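Local coordinates for uncharacterized protein (Bacteroides eggerthii DSM 20697, PDB 4ECO), which is of unknown function but folds as a leucine-rich repeat solenoid, a scaffold that probably serves in protein binding, at residues A[33-38]-A[84-89]; A[211-216]-A[221-226]. All blocks are in the same frame, centred on the assembly; numbering follows the deposited sequence.

Contact 1. Residues A[33-38]-A[84-89]; sequences LALKEI and TGLSLE
Helix 27-41 packs against strand 83-87 of the leucine-rich repeat solenoid, with the CA atoms of Leu35 and Leu86 9.2 Å apart and those of Ile38 and Leu88 10.4 Å apart. At that spacing the backbones do not meet, and leucine and isoleucine side chains fill the interval. Leu86 points at the helix; chi1 of 162° carries CG away from the strand, and chi2 makes CD2 the outermost methyl, facing two helix residues about one turn apart. Leu35 CD2 approaches Leu86 CD2 to 4.2 Å, methyl against methyl, and Ile38 CD1 comes to 4.5 Å from the same Leu86 CD2. Leu88 faces the helix too but stays a little farther off, leaning on Trp47, while Trp60 adjoins Leu86. The strand itself is held by parallel pairing of Leu86 with Val109 and Ala111 and by a classic beta bulge where Thr84 and Gly85 both face Ser76. At the end of the strand, Ser87 forms an ST turn, its OG accepting from Glu89 N at 3.3 Å. That same Ser87 OG donates to Glu89 OE1 at 2.9 Å, meeting the carboxylate on its anti side, 20° out of its plane.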
ATOM      1  N   LEU A  33     -33.743  -5.234 -24.878  1.00 49.03           N
ATOM      2  CA  LEU A  33     -33.351  -5.246 -26.284  1.00 48.29           C
ATOM      3  C   LEU A  33     -31.972  -4.593 -26.423  1.00 54.25           C
ATOM      4  O   LEU A  33     -31.181  -5.013 -27.283  1.00 56.34           O
ATOM      5  CB  LEU A  33     -34.391  -4.551 -27.160  1.00 48.90           C
ATOM      6  CG  LEU A  33     -35.810  -5.093 -27.062  1.00 54.24           C
ATOM      7  CD1 LEU A  33     -36.786  -4.184 -27.763  1.00 55.52           C
ATOM      8  CD2 LEU A  33     -35.915  -6.510 -27.599  1.00 56.24           C
ATOM      9  N   ALA A  34     -31.669  -3.604 -25.529  1.00 48.21           N
ATOM     10  CA  ALA A  34     -30.367  -2.944 -25.432  1.00 45.89           C
ATOM     11  C   ALA A  34     -29.327  -3.941 -24.905  1.00 49.72           C
ATOM     12  O   ALA A  34     -28.262  -4.081 -25.521  1.00 51.11           O
ATOM     13  CB  ALA A  34     -30.447  -1.717 -24.539  1.00 46.32           C
ATOM     14  N   LEU A  35     -29.659  -4.699 -23.825  1.00 43.56           N
ATOM     15  CA  LEU A  35     -28.773  -5.732 -23.277  1.00 41.40           C
ATOM     16  C   LEU A  35     -28.359  -6.737 -24.337  1.00 46.49           C
ATOM     17  O   LEU A  35     -27.167  -7.014 -24.472  1.00 46.42           O
ATOM     18  CB  LEU A  35     -29.425  -6.491 -22.112  1.00 40.97           C
ATOM     19  CG  LEU A  35     -29.471  -5.794 -20.762  1.00 44.26           C
ATOM     20  CD1 LEU A  35     -30.082  -6.709 -19.729  1.00 44.15           C
ATOM     21  CD2 LEU A  35     -28.092  -5.352 -20.313  1.00 43.76           C
ATOM     22  N   LYS A  36     -29.335  -7.257 -25.111  1.00 43.88           N
ATOM     23  CA  LYS A  36     -29.095  -8.235 -26.173  1.00 44.00           C
ATOM     24  C   LYS A  36     -28.234  -7.605 -27.307  1.00 47.93           C
ATOM     25  O   LYS A  36     -27.301  -8.249 -27.807  1.00 46.45           O
ATOM     26  CB  LYS A  36     -30.438  -8.774 -26.699  1.00 46.78           C
ATOM     27  CG  LYS A  36     -30.386  -9.644 -27.952  1.00 49.07           C
ATOM     28  CD  LYS A  36     -29.699 -10.989 -27.820  1.00 51.26           C
ATOM     29  CE  LYS A  36     -29.738 -11.646 -29.180  1.00 60.44           C
ATOM     30  NZ  LYS A  36     -28.987 -12.923 -29.202  1.00 74.08           N
ATOM     31  N   GLU A  37     -28.502  -6.339 -27.646  1.00 44.75           N
ATOM     32  CA  GLU A  37     -27.747  -5.655 -28.686  1.00 44.94           C
ATOM     33  C   GLU A  37     -26.273  -5.437 -28.221  1.00 46.38           C
ATOM     34  O   GLU A  37     -25.342  -5.608 -29.014  1.00 44.44           O
ATOM     35  CB  GLU A  37     -28.441  -4.340 -29.056  1.00 47.36           C
ATOM     36  CG  GLU A  37     -28.084  -3.859 -30.453  1.00 62.68           C
ATOM     37  CD  GLU A  37     -29.034  -2.840 -31.049  1.00 95.56           C
ATOM     38  OE1 GLU A  37     -30.269  -3.044 -30.957  1.00 81.24           O
ATOM     39  OE2 GLU A  37     -28.535  -1.862 -31.658  1.00 95.93           O
ATOM     40  N   ILE A  38     -26.080  -5.130 -26.923  1.00 42.11           N
ATOM     41  CA  ILE A  38     -24.761  -4.959 -26.301  1.00 40.30           C
ATOM     42  C   ILE A  38     -24.015  -6.312 -26.364  1.00 44.19           C
ATOM     43  O   ILE A  38     -22.873  -6.356 -26.812  1.00 43.32           O
ATOM     44  CB  ILE A  38     -24.915  -4.409 -24.850  1.00 41.79           C
ATOM     45  CG1 ILE A  38     -25.214  -2.899 -24.907  1.00 41.70           C
ATOM     46  CG2 ILE A  38     -23.667  -4.706 -23.973  1.00 40.34           C
ATOM     47  CD1 ILE A  38     -25.887  -2.327 -23.664  1.00 48.73           C
ATOM     48  N   THR A  84     -30.177  -1.605 -13.414  1.00 48.59           N
ATOM     49  CA  THR A  84     -29.570  -0.608 -12.534  1.00 47.46           C
ATOM     50  C   THR A  84     -28.057  -0.848 -12.406  1.00 49.20           C
ATOM     51  O   THR A  84     -27.331   0.043 -11.957  1.00 47.86           O
ATOM     52  CB  THR A  84     -30.259  -0.578 -11.156  1.00 51.95           C
ATOM     53  OG1 THR A  84     -30.012  -1.779 -10.422  1.00 45.88           O
ATOM     54  CG2 THR A  84     -31.745  -0.299 -11.256  1.00 51.26           C
ATOM     55  N   GLY A  85     -27.586  -1.999 -12.873  1.00 44.36           N
ATOM     56  CA  GLY A  85     -26.170  -2.347 -12.831  1.00 41.82           C
ATOM     57  C   GLY A  85     -25.790  -3.296 -13.932  1.00 44.93           C
ATOM     58  O   GLY A  85     -26.580  -4.152 -14.319  1.00 45.98           O
ATOM     59  N   LEU A  86     -24.601  -3.132 -14.467  1.00 41.15           N
ATOM     60  CA  LEU A  86     -24.135  -3.952 -15.581  1.00 40.30           C
ATOM     61  C   LEU A  86     -22.625  -4.099 -15.494  1.00 44.50           C
ATOM     62  O   LEU A  86     -21.888  -3.100 -15.534  1.00 44.51           O
ATOM     63  CB  LEU A  86     -24.584  -3.325 -16.931  1.00 40.48           C
ATOM     64  CG  LEU A  86     -23.894  -3.740 -18.236  1.00 44.83           C
ATOM     65  CD1 LEU A  86     -23.888  -5.221 -18.413  1.00 44.92           C
ATOM     66  CD2 LEU A  86     -24.591  -3.133 -19.431  1.00 48.36           C
ATOM     67  N   SER A  87     -22.167  -5.356 -15.371  1.00 39.59           N
ATOM     68  CA  SER A  87     -20.736  -5.635 -15.277  1.00 37.95           C
ATOM     69  C   SER A  87     -20.306  -6.688 -16.292  1.00 42.54           C
ATOM     70  O   SER A  87     -20.869  -7.790 -16.342  1.00 43.83           O
ATOM     71  CB  SER A  87     -20.365  -6.086 -13.873  1.00 37.64           C
ATOM     72  OG  SER A  87     -18.988  -6.406 -13.800  1.00 37.48           O
ATOM     73  N   LEU A  88     -19.294  -6.353 -17.094  1.00 35.34           N
ATOM     74  CA  LEU A  88     -18.764  -7.289 -18.067  1.00 33.84           C
ATOM     75  C   LEU A  88     -17.558  -7.991 -17.525  1.00 38.61           C
ATOM     76  O   LEU A  88     -16.928  -8.769 -18.264  1.00 39.73           O
ATOM     77  CB  LEU A  88     -18.383  -6.580 -19.359  1.00 34.10           C
ATOM     78  CG  LEU A  88     -19.453  -5.841 -20.116  1.00 38.60           C
ATOM     79  CD1 LEU A  88     -18.827  -5.114 -21.261  1.00 38.19           C
ATOM     80  CD2 LEU A  88     -20.589  -6.767 -20.547  1.00 36.98           C
ATOM     81  N   GLU A  89     -17.206  -7.707 -16.243  1.00 34.57           N
ATOM     82  CA  GLU A  89     -16.029  -8.277 -15.583  1.00 34.94           C
ATOM     83  C   GLU A  89     -15.915  -9.796 -15.798  1.00 39.18           C
ATOM     84  O   GLU A  89     -16.899 -10.511 -15.588  1.00 38.88           O
ATOM     85  CB  GLU A  89     -16.061  -7.996 -14.075  1.00 36.34           C
ATOM     86  CG  GLU A  89     -15.639  -6.605 -13.650  1.00 39.81           C
ATOM     87  CD  GLU A  89     -15.853  -6.414 -12.166  1.00 54.80           C
ATOM     88  OE1 GLU A  89     -16.991  -6.648 -11.687  1.00 41.00           O
ATOM     89  OE2 GLU A  89     -14.868  -6.068 -11.473  1.00 50.70           O
TER

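Contact 2. Residues A[211-216]-A[221-226]; sequences FYMGNS and ENICEA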
ATOM      1  N   PHE A 211     -18.229   4.196 -12.897  1.00 41.44           N
ATOM      2  CA  PHE A 211     -17.884   3.804 -14.256  1.00 40.44           C
ATOM      3  C   PHE A 211     -16.458   3.266 -14.261  1.00 42.83           C
ATOM      4  O   PHE A 211     -15.510   4.021 -14.093  1.00 43.98           O
ATOM      5  CB  PHE A 211     -18.079   4.971 -15.235  1.00 43.03           C
ATOM      6  CG  PHE A 211     -17.897   4.671 -16.706  1.00 44.57           C
ATOM      7  CD1 PHE A 211     -18.004   3.371 -17.192  1.00 46.46           C
ATOM      8  CD2 PHE A 211     -17.667   5.695 -17.616  1.00 48.31           C
ATOM      9  CE1 PHE A 211     -17.821   3.096 -18.552  1.00 47.88           C
ATOM     10  CE2 PHE A 211     -17.500   5.419 -18.979  1.00 50.82           C
ATOM     11  CZ  PHE A 211     -17.598   4.121 -19.440  1.00 47.58           C
ATOM     12  N   TYR A 212     -16.317   1.947 -14.432  1.00 38.43           N
ATOM     13  CA  TYR A 212     -15.031   1.240 -14.436  1.00 36.91           C
ATOM     14  C   TYR A 212     -14.724   0.614 -15.775  1.00 40.71           C
ATOM     15  O   TYR A 212     -15.613   0.078 -16.452  1.00 42.93           O
ATOM     16  CB  TYR A 212     -15.033   0.123 -13.374  1.00 37.41           C
ATOM     17  CG  TYR A 212     -14.631   0.534 -11.970  1.00 39.57           C
ATOM     18  CD1 TYR A 212     -15.320   1.533 -11.289  1.00 41.72           C
ATOM     19  CD2 TYR A 212     -13.650  -0.168 -11.272  1.00 40.11           C
ATOM     20  CE1 TYR A 212     -14.970   1.895  -9.985  1.00 42.62           C
ATOM     21  CE2 TYR A 212     -13.298   0.177  -9.967  1.00 40.57           C
ATOM     22  CZ  TYR A 212     -13.959   1.210  -9.327  1.00 45.18           C
ATOM     23  OH  TYR A 212     -13.623   1.547  -8.038  1.00 41.53           O
HETATM   24  N   MSE A 213     -13.460   0.677 -16.155  1.00 34.45           N
HETATM   25  CA  MSE A 213     -12.959   0.004 -17.338  1.00 32.94           C
HETATM   26  C   MSE A 213     -11.509  -0.325 -17.105  1.00 38.40           C
HETATM   27  O   MSE A 213     -10.811   0.378 -16.356  1.00 37.38           O
HETATM   28  CB  MSE A 213     -13.195   0.768 -18.659  1.00 34.82           C
HETATM   29  CG  MSE A 213     -12.399   2.049 -18.864  1.00 39.99           C
HETATM   30 SE   MSE A 213     -13.450   3.258 -20.032  0.75 45.85          SE
HETATM   31  CE  MSE A 213     -14.185   4.358 -18.559  1.00 41.95           C
ATOM     32  N   GLY A 214     -11.085  -1.436 -17.695  1.00 35.61           N
ATOM     33  CA  GLY A 214      -9.705  -1.867 -17.566  1.00 35.02           C
ATOM     34  C   GLY A 214      -9.337  -3.062 -18.395  1.00 40.46           C
ATOM     35  O   GLY A 214     -10.202  -3.851 -18.780  1.00 42.90           O
ATOM     36  N   ASN A 215      -8.034  -3.183 -18.679  1.00 35.93           N
ATOM     37  CA  ASN A 215      -7.349  -4.266 -19.404  1.00 34.24           C
ATOM     38  C   ASN A 215      -7.897  -4.382 -20.843  1.00 35.42           C
ATOM     39  O   ASN A 215      -7.991  -5.474 -21.393  1.00 33.75           O
ATOM     40  CB  ASN A 215      -7.466  -5.570 -18.618  1.00 30.86           C
ATOM     41  CG  ASN A 215      -7.276  -5.375 -17.130  1.00 43.21           C
ATOM     42  OD1 ASN A 215      -6.186  -5.072 -16.660  1.00 41.28           O
ATOM     43  ND2 ASN A 215      -8.356  -5.424 -16.370  1.00 35.57           N
ATOM     44  N   SER A 216      -8.199  -3.214 -21.450  1.00 33.06           N
ATOM     45  CA  SER A 216      -8.784  -3.052 -22.782  1.00 34.40           C
ATOM     46  C   SER A 216      -7.786  -2.524 -23.781  1.00 40.80           C
ATOM     47  O   SER A 216      -6.937  -1.708 -23.419  1.00 41.85           O
ATOM     48  CB  SER A 216      -9.979  -2.100 -22.728  1.00 38.24           C
ATOM     49  OG  SER A 216     -11.157  -2.716 -22.228  1.00 42.96           O
ATOM     50  N   GLU A 221      -9.083   8.249 -27.792  1.00 50.78           N
ATOM     51  CA  GLU A 221     -10.080   8.937 -28.625  1.00 51.85           C
ATOM     52  C   GLU A 221     -11.333   8.069 -28.907  1.00 56.26           C
ATOM     53  O   GLU A 221     -12.328   8.594 -29.407  1.00 57.50           O
ATOM     54  CB  GLU A 221      -9.464   9.432 -29.960  1.00 54.08           C
ATOM     55  CG  GLU A 221      -8.779   8.382 -30.832  1.00 63.21           C
ATOM     56  CD  GLU A 221      -7.319   8.051 -30.552  1.00 83.83           C
ATOM     57  OE1 GLU A 221      -6.810   8.402 -29.462  1.00 61.06           O
ATOM     58  OE2 GLU A 221      -6.689   7.407 -31.424  1.00 83.10           O
ATOM     59  N   ASN A 222     -11.299   6.767 -28.570  1.00 51.44           N
ATOM     60  CA  ASN A 222     -12.435   5.878 -28.822  1.00 50.19           C
ATOM     61  C   ASN A 222     -13.187   5.554 -27.526  1.00 52.33           C
ATOM     62  O   ASN A 222     -14.069   4.689 -27.524  1.00 51.41           O
ATOM     63  CB  ASN A 222     -11.978   4.617 -29.532  1.00 46.82           C
ATOM     64  CG  ASN A 222     -11.680   4.857 -30.994  1.00 62.35           C
ATOM     65  OD1 ASN A 222     -12.103   5.859 -31.599  1.00 49.48           O
ATOM     66  ND2 ASN A 222     -10.977   3.917 -31.605  1.00 56.34           N
ATOM     67  N   ILE A 223     -12.884   6.308 -26.443  1.00 48.10           N
ATOM     68  CA  ILE A 223     -13.559   6.167 -25.152  1.00 45.87           C
ATOM     69  C   ILE A 223     -14.547   7.313 -25.008  1.00 51.85           C
ATOM     70  O   ILE A 223     -14.167   8.402 -24.555  1.00 53.70           O
ATOM     71  CB  ILE A 223     -12.595   6.088 -23.926  1.00 46.32           C
ATOM     72  CG1 ILE A 223     -11.516   4.997 -24.103  1.00 44.59           C
ATOM     73  CG2 ILE A 223     -13.389   5.889 -22.627  1.00 43.76           C
ATOM     74  CD1 ILE A 223     -10.433   5.037 -23.085  1.00 45.31           C
ATOM     75  N   CYS A 224     -15.802   7.075 -25.446  1.00 46.70           N
ATOM     76  CA  CYS A 224     -16.963   7.952 -25.308  1.00 46.73           C
ATOM     77  C   CYS A 224     -16.780   9.357 -25.954  1.00 49.78           C
ATOM     78  O   CYS A 224     -17.291  10.365 -25.434  1.00 49.69           O
ATOM     79  CB  CYS A 224     -17.344   8.078 -23.837  1.00 46.84           C
ATOM     80  SG  CYS A 224     -17.675   6.493 -23.035  1.00 49.66           S
ATOM     81  N   GLU A 225     -16.148   9.392 -27.138  1.00 45.74           N
ATOM     82  CA  GLU A 225     -16.006  10.617 -27.928  1.00 46.11           C
ATOM     83  C   GLU A 225     -17.061  10.686 -29.043  1.00 50.38           C
ATOM     84  O   GLU A 225     -17.596  11.764 -29.337  1.00 50.10           O
ATOM     85  CB  GLU A 225     -14.613  10.731 -28.542  1.00 47.03           C
ATOM     86  CG  GLU A 225     -13.539  11.185 -27.574  1.00 56.63           C
ATOM     87  CD  GLU A 225     -12.293  11.735 -28.233  1.00 77.55           C
ATOM     88  OE1 GLU A 225     -12.343  12.041 -29.450  1.00 65.69           O
ATOM     89  OE2 GLU A 225     -11.272  11.891 -27.522  1.00 70.21           O
ATOM     90  N   ALA A 226     -17.356   9.530 -29.655  1.00 46.57           N
ATOM     91  CA  ALA A 226     -18.239   9.440 -30.809  1.00 47.18           C
ATOM     92  C   ALA A 226     -19.283   8.338 -30.686  1.00 51.11           C
ATOM     93  O   ALA A 226     -19.201   7.469 -29.810  1.00 48.49           O
ATOM     94  CB  ALA A 226     -17.393   9.181 -32.053  1.00 47.54           C
TER
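The Phe211 ring has the methyl of Met213 on one face and the sulfur of Cys224 at its edge. Met213 CE sits 3.4 Å above the ring plane, offset toward the rim, so two residues on the same side of the strand pack on each other as well as on the loop. Cys224 SG approaches from the other segment close to the ring plane, 81° off the normal, and lies 4.2 Å from Phe211 CE2, a sulfur-aromatic contact of the edge kind. Chi1 of -174° sets the Phe211 ring away from the backbone N, extending it toward residues 221-226.

A second point of touch lies farther along the strand, where the selenium of Met213, a selenomethionine in this crystal, rests 3.7 Å from Ile223 CG2. The bend at chi3 (99°) folds CE back over the Phe211 ring while SE remains turned to the isoleucine. Ile223 and Cys224 both face the strand from this loop.

This is the interior of a leucine-rich repeat coil: strand 210-214 sends Phe211 and Met213 inward, and the loop leading to helix 233-238 closes over them, with Trp245 and Val198 also touching Cys224. Tyr212, on the other side of the strand, meets Phe124 edge-to-face. With aromatic, sulfur or selenium, and aliphatic groups as the touching parts, the contact is held by dispersion and shape, with at most a weak electrostatic share from the sulfur at the ring edge.

Both contacts are buried core packing in the N-terminal part of the solenoid, their centres about 15 Å apart and their nearest atoms about 6 Å apart without touching. Their strands, 83-87 and 210-214, flank strand 109-111 and pair with it in parallel, so a single strand connects the two. Contact 1 sets a helix from earlier in the chain against its strand through aliphatic methyls alone; contact 2 brings in the loop that follows its own strand and adds an aromatic ring, a thiol sulfur and selenium. Neither includes a residue of the sodium site, Glu117 and Ser192, although the side chains of Leu86 and Met213 are about 12 and 11 Å from the ion.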